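Local coordinates for acetone carboxylase alpha subunit (Xanthobacter autotrophicus Py2, PDB 5M45), which is one of the subunits of a multisubunit carboxylase, belongs to the hydantoinase B/oxoprolinase family and binds manganese and magnesium ions, at residues S62-G67 with R245-E250. Numbering follows the deposited sequence.
Sequences SRLRAG and RKLVEE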
# COMPACT_ATOMS: atom_id res chain seq x y z
N SER A 62 35.03 10.97 -20.69
CA SER A 62 35.89 10.76 -19.53
C SER A 62 35.32 11.46 -18.29
O SER A 62 35.15 10.82 -17.25
CB SER A 62 37.31 11.24 -19.85
OG SER A 62 38.16 11.26 -18.70
N ARG A 63 34.97 12.74 -18.42
CA ARG A 63 34.45 13.48 -17.27
C ARG A 63 33.11 12.97 -16.75
O ARG A 63 32.91 12.87 -15.54
CB ARG A 63 34.37 14.99 -17.59
CG ARG A 63 35.72 15.66 -17.56
CD ARG A 63 35.60 17.17 -17.52
NE ARG A 63 35.12 17.70 -16.24
CZ ARG A 63 34.77 18.98 -16.04
NH1 ARG A 63 34.84 19.90 -17.00
NH2 ARG A 63 34.37 19.37 -14.85
N LEU A 64 32.20 12.65 -17.66
CA LEU A 64 30.84 12.22 -17.30
C LEU A 64 30.81 10.77 -16.80
O LEU A 64 30.09 10.48 -15.84
CB LEU A 64 29.88 12.40 -18.48
CG LEU A 64 29.67 13.86 -18.91
CD1 LEU A 64 28.93 13.91 -20.27
CD2 LEU A 64 28.94 14.68 -17.85
N ARG A 65 31.61 9.88 -17.40
CA ARG A 65 31.69 8.51 -16.89
C ARG A 65 32.32 8.50 -15.48
O ARG A 65 31.84 7.80 -14.58
CB ARG A 65 32.48 7.58 -17.83
CG ARG A 65 32.33 6.10 -17.44
CD ARG A 65 33.09 5.12 -18.32
NE ARG A 65 34.55 5.31 -18.26
CZ ARG A 65 35.47 4.47 -18.71
NH1 ARG A 65 35.15 3.28 -19.23
NH2 ARG A 65 36.75 4.79 -18.59
N ALA A 66 33.39 9.27 -15.28
CA ALA A 66 34.00 9.43 -13.95
C ALA A 66 33.00 10.02 -12.92
O ALA A 66 32.97 9.61 -11.76
CB ALA A 66 35.26 10.29 -14.02
N GLY A 67 32.18 10.97 -13.37
CA GLY A 67 31.13 11.54 -12.54
C GLY A 67 30.10 10.56 -12.02
O GLY A 67 29.80 10.55 -10.82
N ARG A 245 23.86 16.11 -11.35
CA ARG A 245 23.28 17.37 -11.88
C ARG A 245 24.30 18.52 -11.86
O ARG A 245 24.48 19.23 -12.85
CB ARG A 245 22.01 17.78 -11.13
CG ARG A 245 21.30 19.02 -11.73
CD ARG A 245 20.09 19.45 -10.89
NE ARG A 245 20.50 19.83 -9.55
CZ ARG A 245 19.68 20.07 -8.53
NH1 ARG A 245 18.35 19.98 -8.66
NH2 ARG A 245 20.19 20.41 -7.35
N LYS A 246 24.98 18.66 -10.74
CA LYS A 246 26.00 19.71 -10.60
C LYS A 246 27.15 19.53 -11.60
O LYS A 246 27.60 20.49 -12.23
CB LYS A 246 26.51 19.72 -9.19
CG LYS A 246 27.48 20.85 -8.88
CD LYS A 246 27.81 20.77 -7.39
CE LYS A 246 29.26 21.09 -7.07
NZ LYS A 246 29.33 22.39 -6.33
N LEU A 247 27.63 18.30 -11.74
CA LEU A 247 28.70 18.01 -12.71
C LEU A 247 28.26 18.33 -14.17
O LEU A 247 29.03 18.94 -14.93
CB LEU A 247 29.19 16.58 -12.58
CG LEU A 247 30.17 16.18 -13.70
CD1 LEU A 247 31.51 16.85 -13.46
CD2 LEU A 247 30.32 14.71 -13.83
N VAL A 248 27.04 17.96 -14.54
CA VAL A 248 26.54 18.28 -15.90
C VAL A 248 26.53 19.82 -16.11
O VAL A 248 26.98 20.30 -17.16
CB VAL A 248 25.17 17.62 -16.23
CG1 VAL A 248 24.58 18.14 -17.55
CG2 VAL A 248 25.35 16.09 -16.29
N GLU A 249 26.06 20.57 -15.13
CA GLU A 249 26.04 22.04 -15.21
C GLU A 249 27.47 22.61 -15.41
O GLU A 249 27.64 23.53 -16.19
CB GLU A 249 25.36 22.67 -13.97
CG GLU A 249 23.84 22.48 -13.95
CD GLU A 249 23.16 22.81 -12.58
OE1 GLU A 249 23.89 22.99 -11.57
OE2 GLU A 249 21.89 22.86 -12.49
N GLU A 250 28.47 22.05 -14.71
CA GLU A 250 29.86 22.47 -14.85
C GLU A 250 30.45 22.15 -16.22
O GLU A 250 31.15 22.98 -16.81
CB GLU A 250 30.74 21.84 -13.74
CG GLU A 250 30.54 22.51 -12.37
CD GLU A 250 31.02 21.72 -11.16
OE1 GLU A 250 31.53 20.58 -11.31
OE2 GLU A 250 30.86 22.25 -10.01
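Leu247 meets Arg63, Leu64 and Gly67 in a nearly antiparallel helix-helix contact that joins helix 54-75 to the long helix 227-255, near strand 153-162. The case illustrates how a glycine lets a leucine come up to the backbone of a neighbouring helix. The segment axes approach to 10.4 Å at an angle of 169°, and the CA atoms of Gly67 and Leu247 lie 6.9 Å apart. With CG anti to its nitrogen (chi1 173°), the Leu247 side chain continues toward the partner helix, and chi2 parts the methyls, CD2 to the backbone and CD1 to the arginine. Leu247 CD2 rests 3.5 Å from Gly67 CA, on the side of Gly67 where a side chain would otherwise project, and 3.6 Å from Arg63 O; this carbonyl already accepts the helical bond from Gly67 N. On the buried flank, Leu64 CD2 touches the same methyl, Leu247 CD2, at 4.3 Å and also Val248 CG2 at 4.2 Å, the Leu64 and Val248 side chains crossing at about a right angle. Tyr260 of helix 257-282 packs on both Leu64 and Val248, Phe263 on Leu64, and Ile160 of strand 153-162 on Val248. On the other flank the Arg63 chain bends at chi3 (71°) and reaches across to helix 227-255, its NH2 standing 4.1 Å from Leu247 CD1. Its guanidinium is held through NH1 by a salt bridge to Glu254, one turn beyond Glu250. Glu250 OE1, 4.7 Å from Arg63 NH2, is beyond a salt bridge and would probably add only a longer-range attraction. The chemistry thus grades from apolar packing beside the sheet to ionic pairing at the more exposed margin, the two segments meeting through van der Waals contacts while the charged link lies one turn further along.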